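Local coordinates for carbohydrate binding module family 33 and 10 domain protein (Teredinibacter turnerae, PDB 6RW7) that is a copper-dependent AA10 lytic polysaccharide monooxygenase, here its catalytic domain, which probably binds cellulose and cleaves it oxidatively, at residues Tyr3-Pro8 with Asn163-Val168; Phe182-Arg187 with Tyr192-Ser197; Pro106-Thr111 with Val157-Ala162. All coordinates share one frame; numbering follows the deposited sequence.

Interaction 1 (Tyr3-Pro8 with Asn163-Val168); sequences YIESPP and NSHINV. With CU (copper (II) ion), chain C.
The carboxylate of Glu5 comes up against the imidazole of His165 nearly at a right angle, the two planes 87° apart, with a copper(II) ion held between their ends. Glu5 OE1 binds the copper at 2.2 Å and His165 NE2 binds it at 2.0 Å. Glu5 OE1 and His165 NE2 therefore come within 3.2 Å of each other, a closeness that comes from the shared ion and not from a hydrogen bond. Glu5 OE2 stays 3.2 Å from the copper, so the carboxylate binds through one oxygen. Water 1 is a further ligand, almost straight across the metal from OE1, while NE2 enters roughly perpendicular to that line. The water is itself steadied, since it donates a 2.7 Å hydrogen bond to Asn163 O. Asp101 completes the ligand set, and its carboxylate with that of Glu5 would help to balance the charge of the ion.

The fold is the immunoglobulin-like β-sandwich of AA10 enzymes, and within its four-stranded antiparallel sheet strand 96-101 runs between strands 3-6 and 165-172. The backbones consequently stay apart, with Glu5 CA 8.9 Å from His165 CA, and it is the side chains, with the ion between them, that close the gap. Glutamate suits the first position: its CG lies anti to the backbone N (chi1 173°) and the chain continues extended, carrying the carboxylate across towards His165, to the ion it shares with Asp101 of the strand between. Each partner sits at an irregularity of its strand: Glu5 and Ser6 together face Val99 as a classic β-bulge, and Ser164 and His165 face Asp160 as a G1 bulge. One face of the imidazole is covered by Asn163 CB, 3.7 Å above the ring plane and over its centre.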
loop_
_atom_site.group_PDB
_atom_site.type_symbol
_atom_site.label_atom_id
_atom_site.label_comp_id
_atom_site.label_asym_id
_atom_site.label_seq_id
_atom_site.Cartn_x
_atom_site.Cartn_y
_atom_site.Cartn_z
ATOM N N TYR A 3 0.595 -7.382 -0.677
ATOM C CA TYR A 3 -0.239 -6.158 -0.633
ATOM C C TYR A 3 -0.852 -6.105 0.761
ATOM O O TYR A 3 -0.854 -7.128 1.466
ATOM C CB TYR A 3 -1.320 -6.194 -1.731
ATOM C CG TYR A 3 -2.191 -7.418 -1.649
ATOM C CD1 TYR A 3 -1.755 -8.624 -2.152
ATOM C CD2 TYR A 3 -3.400 -7.397 -0.967
ATOM C CE1 TYR A 3 -2.478 -9.779 -1.965
ATOM C CE2 TYR A 3 -4.152 -8.553 -0.794
ATOM C CZ TYR A 3 -3.693 -9.744 -1.308
ATOM O OH TYR A 3 -4.426 -10.899 -1.146
ATOM N N ILE A 4 -1.373 -4.961 1.158
ATOM C CA ILE A 4 -2.008 -4.827 2.477
ATOM C C ILE A 4 -3.462 -5.301 2.379
ATOM O O ILE A 4 -4.271 -4.740 1.598
ATOM C CB ILE A 4 -1.839 -3.415 3.047
ATOM C CG1 ILE A 4 -0.359 -3.167 3.354
ATOM C CG2 ILE A 4 -2.723 -3.200 4.271
ATOM C CD1 ILE A 4 -0.068 -1.770 3.812
ATOM N N GLU A 5 -3.791 -6.263 3.221
ATOM C CA GLU A 5 -5.140 -6.861 3.306
ATOM C C GLU A 5 -6.020 -6.090 4.288
ATOM O O GLU A 5 -7.226 -5.949 4.013
ATOM C CB GLU A 5 -4.985 -8.322 3.707
ATOM C CG GLU A 5 -6.290 -9.033 3.990
ATOM C CD GLU A 5 -6.097 -10.526 4.178
ATOM O OE1 GLU A 5 -5.381 -11.140 3.376
ATOM O OE2 GLU A 5 -6.672 -11.058 5.134
ATOM N N SER A 6 -5.466 -5.662 5.413
ATOM C CA SER A 6 -6.231 -4.979 6.477
ATOM C C SER A 6 -5.384 -3.866 7.060
ATOM O O SER A 6 -4.266 -4.142 7.461
ATOM C CB SER A 6 -6.643 -5.949 7.565
ATOM O OG SER A 6 -7.388 -5.241 8.529
ATOM N N PRO A 7 -5.844 -2.596 7.110
ATOM C CA PRO A 7 -7.063 -2.158 6.429
ATOM C C PRO A 7 -6.913 -2.384 4.927
ATOM O O PRO A 7 -5.786 -2.511 4.412
ATOM C CB PRO A 7 -7.124 -0.664 6.727
ATOM C CG PRO A 7 -5.662 -0.313 6.938
ATOM C CD PRO A 7 -5.098 -1.487 7.710
ATOM N N PRO A 8 -8.027 -2.522 4.190
ATOM C CA PRO A 8 -7.928 -2.960 2.808
ATOM C C PRO A 8 -7.260 -1.910 1.921
ATOM O O PRO A 8 -7.769 -0.818 1.768
ATOM C CB PRO A 8 -9.369 -3.219 2.365
ATOM C CG PRO A 8 -10.206 -2.447 3.363
ATOM C CD PRO A 8 -9.414 -2.427 4.653
ATOM N N ASN A 163 -1.540 -18.096 7.822
ATOM C CA ASN A 163 -2.279 -17.254 6.843
ATOM C C ASN A 163 -1.348 -16.670 5.779
ATOM O O ASN A 163 -1.875 -16.032 4.864
ATOM C CB ASN A 163 -3.030 -16.134 7.544
ATOM C CG ASN A 163 -4.212 -16.658 8.324
ATOM O OD1 ASN A 163 -5.116 -17.239 7.729
ATOM N ND2 ASN A 163 -4.206 -16.484 9.638
ATOM N N SER A 164 -0.039 -16.875 5.881
ATOM C CA SER A 164 0.979 -16.188 5.041
ATOM C C SER A 164 0.771 -14.681 5.145
ATOM O O SER A 164 0.633 -14.013 4.101
ATOM C CB SER A 164 0.910 -16.621 3.601
ATOM O OG SER A 164 1.227 -17.991 3.492
ATOM N N HIS A 165 0.734 -14.161 6.365
ATOM C CA HIS A 165 0.591 -12.719 6.649
ATOM C C HIS A 165 1.801 -12.221 7.434
ATOM O O HIS A 165 2.390 -12.981 8.227
ATOM C CB HIS A 165 -0.673 -12.407 7.446
ATOM C CG HIS A 165 -1.956 -12.567 6.709
ATOM N ND1 HIS A 165 -3.162 -12.362 7.338
ATOM C CD2 HIS A 165 -2.220 -12.904 5.427
ATOM C CE1 HIS A 165 -4.135 -12.561 6.463
ATOM N NE2 HIS A 165 -3.571 -12.875 5.287
ATOM N N ILE A 166 2.137 -10.950 7.242
ATOM C CA ILE A 166 3.012 -10.208 8.185
ATOM C C ILE A 166 2.135 -9.173 8.877
ATOM O O ILE A 166 1.471 -8.389 8.174
ATOM C CB ILE A 166 4.212 -9.548 7.486
ATOM C CG1 ILE A 166 5.135 -10.569 6.817
ATOM C CG2 ILE A 166 4.951 -8.655 8.459
ATOM C CD1 ILE A 166 6.173 -9.971 5.888
ATOM N N ASN A 167 2.109 -9.171 10.209
ATOM C CA ASN A 167 1.339 -8.197 11.008
ATOM C C ASN A 167 2.328 -7.185 11.600
ATOM O O ASN A 167 3.299 -7.608 12.248
ATOM C CB ASN A 167 0.538 -8.882 12.113
ATOM C CG ASN A 167 -0.385 -9.972 11.618
ATOM O OD1 ASN A 167 -1.020 -9.834 10.569
ATOM N ND2 ASN A 167 -0.480 -11.063 12.373
ATOM N N VAL A 168 2.133 -5.901 11.325
ATOM C CA VAL A 168 3.004 -4.833 11.866
ATOM C C VAL A 168 2.131 -3.921 12.707
ATOM O O VAL A 168 1.127 -3.437 12.169
ATOM C CB VAL A 168 3.657 -3.958 10.789
ATOM C CG1 VAL A 168 4.784 -3.127 11.377
ATOM C CG2 VAL A 168 4.090 -4.687 9.556
HETATM CU CU CU C . -4.712 -13.171 3.686
HETATM O O HOH W 1 -4.290 -15.307 3.870
#

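Interaction 2 (Phe182-Arg187 with Tyr192-Ser197); sequences FAEWGR and YERFFS
This contact is the antiparallel pairing of a β-hairpin, strands 178-187 and 193-202, buried in the mixed sheet of the LPMO β-sandwich. Backbone hydrogen bonds run both ways in the hydrogen-bonded pairs Ala183-Ser197 and Trp185-Phe195; Trp185 N, for example, reaches Phe195 O at 2.8 Å. Towards the turn, Arg187 N adds a nearly straight bond to Glu193 O (167° at the hydrogen).

The face bearing Trp185 and Phe195 leads to the active site. Their rings lie side by side, Trp185 CE3 3.5 Å from Phe195 CD1, but the planes, 29° apart, are slid so far that they barely overlap. Trp185 spends its NE1 on Thr111, while the Phe195 side chain comes to about 3 Å (nearest atoms) from the copper(I) ion without being one of its ligands, a position AA10 enzymes often give to phenylalanine. At the turn end of the hairpin Arg187 NH1 makes a 2.9 Å salt bridge to Glu193 OE1. The acceptor lies in the guanidinium plane, yet the nitrogen arrives from above the carboxylate. Arg187 has a second acidic partner in Asp110, and Glu193 OE2 is bonded to His54, which fixes the rotation of both groups. Glu193 itself has been seen binding copper in this protein, although not in this chain.

On the other face Phe182 CZ touches Phe196 CD2 at 3.7 Å. The carboxylate of Glu184 stands at the edge of the Phe196 ring, its OE2 held by Arg58 N. Glu184 OE1 receives Arg194 NH1 at 2.8 Å on its anti side, a salt bridge with the flat groups turned 70° apart. Because the Arg194 chain bends at chi3, its guanidinium folds back over Gly186, whose CA lies 3.8 Å from Arg194 NH2; a β-carbon there would collide with that nitrogen.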
loop_
_atom_site.group_PDB
_atom_site.type_symbol
_atom_site.label_atom_id
_atom_site.label_comp_id
_atom_site.label_asym_id
_atom_site.label_seq_id
_atom_site.Cartn_x
_atom_site.Cartn_y
_atom_site.Cartn_z
ATOM N N PHE A 182 0.820 5.158 2.304
ATOM C CA PHE A 182 1.719 4.552 1.299
ATOM C C PHE A 182 2.685 3.651 2.074
ATOM O O PHE A 182 3.376 4.128 2.990
ATOM C CB PHE A 182 2.404 5.645 0.467
ATOM C CG PHE A 182 3.635 5.144 -0.236
ATOM C CD1 PHE A 182 3.505 4.435 -1.410
ATOM C CD2 PHE A 182 4.898 5.316 0.300
ATOM C CE1 PHE A 182 4.609 3.917 -2.055
ATOM C CE2 PHE A 182 6.008 4.799 -0.347
ATOM C CZ PHE A 182 5.852 4.093 -1.510
ATOM N N ALA A 183 2.737 2.367 1.734
ATOM C CA ALA A 183 3.483 1.373 2.520
ATOM C C ALA A 183 4.379 0.523 1.632
ATOM O O ALA A 183 4.042 0.234 0.477
ATOM C CB ALA A 183 2.522 0.490 3.274
ATOM N N GLU A 184 5.465 0.073 2.236
ATOM C CA GLU A 184 6.458 -0.775 1.571
ATOM C C GLU A 184 6.754 -2.008 2.415
ATOM O O GLU A 184 6.837 -1.897 3.658
ATOM C CB GLU A 184 7.775 -0.022 1.379
ATOM C CG GLU A 184 7.644 1.288 0.644
ATOM C CD GLU A 184 8.952 2.042 0.479
ATOM O OE1 GLU A 184 9.953 1.667 1.160
ATOM O OE2 GLU A 184 8.960 2.993 -0.325
ATOM N N TRP A 185 6.981 -3.116 1.721
ATOM C CA TRP A 185 7.494 -4.360 2.336
ATOM C C TRP A 185 8.811 -4.661 1.634
ATOM O O TRP A 185 8.771 -4.963 0.439
ATOM C CB TRP A 185 6.463 -5.484 2.248
ATOM C CG TRP A 185 7.023 -6.851 2.467
ATOM C CD1 TRP A 185 7.942 -7.240 3.397
ATOM C CD2 TRP A 185 6.671 -8.020 1.712
ATOM N NE1 TRP A 185 8.212 -8.569 3.252
ATOM C CE2 TRP A 185 7.457 -9.069 2.225
ATOM C CE3 TRP A 185 5.787 -8.275 0.653
ATOM C CZ2 TRP A 185 7.391 -10.355 1.702
ATOM C CZ3 TRP A 185 5.720 -9.554 0.149
ATOM C CH2 TRP A 185 6.528 -10.572 0.657
ATOM N N GLY A 186 9.923 -4.536 2.347
ATOM C CA GLY A 186 11.245 -4.705 1.727
ATOM C C GLY A 186 11.935 -5.959 2.201
ATOM O O GLY A 186 12.038 -6.196 3.431
ATOM N N ARG A 187 12.443 -6.730 1.249
ATOM C CA ARG A 187 13.374 -7.844 1.522
ATOM C C ARG A 187 14.787 -7.271 1.635
ATOM O O ARG A 187 15.031 -6.110 1.265
ATOM C CB ARG A 187 13.241 -8.892 0.414
ATOM C CG ARG A 187 11.868 -9.543 0.394
ATOM C CD ARG A 187 11.639 -10.414 -0.814
ATOM N NE ARG A 187 12.546 -11.550 -0.848
ATOM C CZ ARG A 187 12.802 -12.295 -1.926
ATOM N NH1 ARG A 187 12.184 -12.068 -3.072
ATOM N NH2 ARG A 187 13.684 -13.257 -1.853
ATOM N N TYR A 192 16.898 -7.077 -2.654
ATOM C CA TYR A 192 16.286 -5.739 -2.438
ATOM C C TYR A 192 14.869 -5.690 -3.004
ATOM O O TYR A 192 14.325 -4.608 -3.221
ATOM C CB TYR A 192 17.141 -4.600 -3.005
ATOM C CG TYR A 192 18.246 -4.146 -2.075
ATOM C CD1 TYR A 192 17.977 -3.721 -0.787
ATOM C CD2 TYR A 192 19.571 -4.198 -2.467
ATOM C CE1 TYR A 192 18.993 -3.317 0.074
ATOM C CE2 TYR A 192 20.591 -3.774 -1.633
ATOM C CZ TYR A 192 20.307 -3.343 -0.350
ATOM O OH TYR A 192 21.347 -2.973 0.466
ATOM N N GLU A 193 14.226 -6.831 -3.186
ATOM C CA GLU A 193 12.861 -6.822 -3.763
ATOM C C GLU A 193 11.915 -6.188 -2.740
ATOM O O GLU A 193 12.022 -6.479 -1.542
ATOM C CB GLU A 193 12.432 -8.239 -4.114
ATOM C CG GLU A 193 11.141 -8.311 -4.871
ATOM C CD GLU A 193 10.923 -9.679 -5.454
ATOM O OE1 GLU A 193 10.392 -10.544 -4.740
ATOM O OE2 GLU A 193 11.414 -9.897 -6.589
ATOM N N ARG A 194 11.063 -5.311 -3.227
ATOM C CA ARG A 194 10.215 -4.440 -2.375
ATOM C C ARG A 194 8.837 -4.342 -3.018
ATOM O O ARG A 194 8.757 -4.183 -4.243
ATOM C CB ARG A 194 10.864 -3.063 -2.258
ATOM C CG ARG A 194 10.160 -2.090 -1.317
ATOM C CD ARG A 194 11.004 -0.821 -1.151
ATOM N NE ARG A 194 12.233 -1.189 -0.451
ATOM C CZ ARG A 194 12.438 -1.133 0.863
ATOM N NH1 ARG A 194 11.570 -0.569 1.695
ATOM N NH2 ARG A 194 13.541 -1.661 1.363
ATOM N N PHE A 195 7.787 -4.438 -2.204
ATOM C CA PHE A 195 6.389 -4.367 -2.674
ATOM C C PHE A 195 5.726 -3.147 -2.063
ATOM O O PHE A 195 6.122 -2.712 -0.957
ATOM C CB PHE A 195 5.647 -5.657 -2.332
ATOM C CG PHE A 195 6.244 -6.827 -3.055
ATOM C CD1 PHE A 195 7.273 -7.546 -2.478
ATOM C CD2 PHE A 195 5.806 -7.170 -4.330
ATOM C CE1 PHE A 195 7.865 -8.587 -3.177
ATOM C CE2 PHE A 195 6.413 -8.194 -5.033
ATOM C CZ PHE A 195 7.442 -8.888 -4.454
ATOM N N PHE A 196 4.816 -2.558 -2.820
ATOM C CA PHE A 196 4.189 -1.262 -2.496
ATOM C C PHE A 196 2.679 -1.417 -2.397
ATOM O O PHE A 196 2.093 -2.116 -3.181
ATOM C CB PHE A 196 4.554 -0.211 -3.550
ATOM C CG PHE A 196 6.035 -0.058 -3.725
ATOM C CD1 PHE A 196 6.729 -0.862 -4.614
ATOM C CD2 PHE A 196 6.738 0.843 -2.949
ATOM C CE1 PHE A 196 8.099 -0.735 -4.739
ATOM C CE2 PHE A 196 8.113 0.971 -3.078
ATOM C CZ PHE A 196 8.786 0.169 -3.971
ATOM N N SER A 197 2.066 -0.704 -1.462
ATOM C CA SER A 197 0.609 -0.809 -1.245
ATOM C C SER A 197 0.082 0.503 -0.677
ATOM O O SER A 197 0.655 1.007 0.307
ATOM C CB SER A 197 0.318 -1.995 -0.376
ATOM O OG SER A 197 -1.063 -2.339 -0.359
HETATM O O HOH W 2 14.261 -3.897 -0.377
#

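Interaction 3 (Pro106-Thr111 with Val157-Ala162); sequences PHFSDT and VEADMA. With CU1 (copper (I) ion), chain D; NA (sodium ion), chain B.
Chi1 of -74° sets the Phe108 ring anti to its own carbonyl carbon and turns it towards strand 157-160, while Met161 bends twice (chi2 -55°, chi3 -66°) to fold its thioether back over that ring. The result is a Met-aromatic contact: Met161 SD sits 3.6 Å from the ring centroid, almost straight above the centre of one face, where a polarisable sulfur suits the π cloud. Its methyl follows, with Met161 CE 3.6 Å from Phe108 CD2. Ala159 CB approaches obliquely at 3.7 Å from Phe108 CE1, a small side chain that lets the ring come close to the strand. An alanine in place of Phe108 is likely to leave the Met161 thioether without its aromatic partner and open a gap beside Ala159.

The loop holding the ring is itself pinned. His107 is the centre of an inverse γ-turn, and its carbonyl oxygen accepts a 2.8 Å hydrogen bond from Thr111 OG1. The same histidine binds the copper(I) ion through NE2 at 2.0 Å, so Phe108 directly follows a metal ligand. At the far end of the other segment, Val157 O binds sodium.

In the fold, Phe108 packs on Ile102 and on Ile166 of strand 165-172, filling the angle between the loop before strand 111-118 and the outermost strand 157-160.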
loop_
_atom_site.group_PDB
_atom_site.type_symbol
_atom_site.label_atom_id
_atom_site.label_comp_id
_atom_site.label_asym_id
_atom_site.label_seq_id
_atom_site.Cartn_x
_atom_site.Cartn_y
_atom_site.Cartn_z
ATOM N N PRO A 106 5.529 -15.895 -0.320
ATOM C CA PRO A 106 5.713 -15.706 1.115
ATOM C C PRO A 106 7.189 -15.686 1.523
ATOM O O PRO A 106 7.700 -16.595 2.184
ATOM C CB PRO A 106 4.911 -16.872 1.697
ATOM C CG PRO A 106 5.123 -17.972 0.678
ATOM C CD PRO A 106 5.075 -17.252 -0.655
ATOM N N HIS A 107 7.844 -14.589 1.164
ATOM C CA HIS A 107 9.293 -14.370 1.380
ATOM C C HIS A 107 9.546 -13.950 2.846
ATOM O O HIS A 107 10.167 -12.899 3.075
ATOM C CB HIS A 107 9.831 -13.292 0.429
ATOM C CG HIS A 107 9.347 -13.351 -0.978
ATOM N ND1 HIS A 107 9.645 -14.408 -1.817
ATOM C CD2 HIS A 107 8.627 -12.471 -1.709
ATOM C CE1 HIS A 107 9.108 -14.185 -3.004
ATOM N NE2 HIS A 107 8.476 -12.996 -2.967
ATOM N N PHE A 108 9.145 -14.756 3.815
ATOM C CA PHE A 108 9.412 -14.502 5.249
ATOM C C PHE A 108 10.916 -14.476 5.508
ATOM O O PHE A 108 11.381 -13.618 6.248
ATOM C CB PHE A 108 8.749 -15.572 6.109
ATOM C CG PHE A 108 7.252 -15.440 6.212
ATOM C CD1 PHE A 108 6.684 -14.458 7.003
ATOM C CD2 PHE A 108 6.409 -16.333 5.566
ATOM C CE1 PHE A 108 5.305 -14.367 7.144
ATOM C CE2 PHE A 108 5.033 -16.244 5.701
ATOM C CZ PHE A 108 4.479 -15.251 6.483
ATOM N N SER A 109 11.649 -15.423 4.925
ATOM C CA SER A 109 13.032 -15.767 5.344
ATOM C C SER A 109 14.016 -14.604 5.158
ATOM O O SER A 109 15.041 -14.622 5.863
ATOM C CB SER A 109 13.524 -17.007 4.644
ATOM O OG SER A 109 13.777 -16.730 3.272
ATOM N N ASP A 110 13.772 -13.656 4.248
ATOM C CA ASP A 110 14.685 -12.504 4.061
ATOM C C ASP A 110 13.873 -11.201 4.083
ATOM O O ASP A 110 14.393 -10.190 3.621
ATOM C CB ASP A 110 15.577 -12.684 2.824
ATOM C CG ASP A 110 14.787 -12.817 1.535
ATOM O OD1 ASP A 110 13.529 -12.728 1.579
ATOM O OD2 ASP A 110 15.447 -13.016 0.475
ATOM N N THR A 111 12.674 -11.215 4.665
ATOM C CA THR A 111 11.967 -9.954 4.978
ATOM C C THR A 111 12.861 -9.101 5.880
ATOM O O THR A 111 13.401 -9.648 6.869
ATOM C CB THR A 111 10.634 -10.209 5.685
ATOM O OG1 THR A 111 9.728 -10.696 4.691
ATOM C CG2 THR A 111 10.071 -8.953 6.310
ATOM N N VAL A 157 6.579 -6.604 14.886
ATOM C CA VAL A 157 6.444 -7.312 13.586
ATOM C C VAL A 157 6.229 -8.794 13.880
ATOM O O VAL A 157 7.044 -9.379 14.609
ATOM C CB VAL A 157 7.667 -7.087 12.679
ATOM C CG1 VAL A 157 7.381 -7.639 11.295
ATOM C CG2 VAL A 157 8.128 -5.635 12.595
ATOM N N GLU A 158 5.168 -9.379 13.340
ATOM C CA GLU A 158 4.824 -10.797 13.574
ATOM C C GLU A 158 4.641 -11.507 12.233
ATOM O O GLU A 158 4.001 -10.933 11.328
ATOM C CB GLU A 158 3.581 -10.756 14.451
ATOM C CG GLU A 158 2.820 -12.041 14.606
ATOM C CD GLU A 158 1.689 -11.715 15.555
ATOM O OE1 GLU A 158 0.633 -11.254 15.081
ATOM O OE2 GLU A 158 1.931 -11.784 16.771
ATOM N N ALA A 159 5.206 -12.704 12.116
ATOM C CA ALA A 159 4.966 -13.622 10.989
ATOM C C ALA A 159 3.773 -14.521 11.337
ATOM O O ALA A 159 3.806 -15.182 12.382
ATOM C CB ALA A 159 6.196 -14.434 10.691
ATOM N N ASP A 160 2.746 -14.545 10.504
ATOM C CA ASP A 160 1.630 -15.506 10.634
ATOM C C ASP A 160 1.803 -16.532 9.519
ATOM O O ASP A 160 1.375 -16.286 8.389
ATOM C CB ASP A 160 0.306 -14.756 10.629
ATOM C CG ASP A 160 -0.914 -15.643 10.547
ATOM O OD1 ASP A 160 -0.756 -16.890 10.485
ATOM O OD2 ASP A 160 -2.006 -15.053 10.549
ATOM N N MET A 161 2.447 -17.647 9.820
ATOM C CA MET A 161 2.802 -18.655 8.794
ATOM C C MET A 161 1.537 -19.359 8.290
ATOM O O MET A 161 1.493 -19.759 7.123
ATOM C CB MET A 161 3.778 -19.685 9.386
ATOM C CG MET A 161 5.031 -19.060 9.945
ATOM S SD MET A 161 5.832 -18.040 8.691
ATOM C CE MET A 161 6.286 -19.327 7.524
ATOM N N ALA A 162 0.527 -19.485 9.133
ATOM C CA ALA A 162 -0.724 -20.190 8.784
ATOM C C ALA A 162 -1.478 -19.424 7.702
ATOM O O ALA A 162 -1.980 -20.065 6.748
ATOM C CB ALA A 162 -1.568 -20.353 10.013
HETATM CU CU CU1 D . 7.220 -12.374 -4.345
HETATM NA NA NA B . 8.222 -10.062 16.461
HETATM O O HOH W 3 9.210 -10.174 18.672
HETATM O O HOH W 4 6.188 -9.726 17.635
HETATM O O HOH W 5 7.554 -12.321 16.527
HETATM O O HOH W 6 6.863 -14.738 -5.237
#

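Interactions 2 and 3 meet at the copper(I) site, the histidine brace of His1 and His107: Arg187 NE of the hairpin forms a 2.9 Å salt bridge with Asp110 OD1 of the loop, and Glu193 OE1 lies 3.6 Å from His107 NE2. Interaction 1 holds a separate copper(II), with the His165 side chain about 14 Å from the copper(I) ion. It shares a sheet with interaction 3, where His165 O and Asp160 N are 2.8 Å apart, probably hydrogen-bonded. Between interactions 1 and 2, Ile4 CD1 packs 3.5 Å from Ala183 CB, joining the two sheets of the sandwich. The three centres lie about 11 to 14 Å from one another.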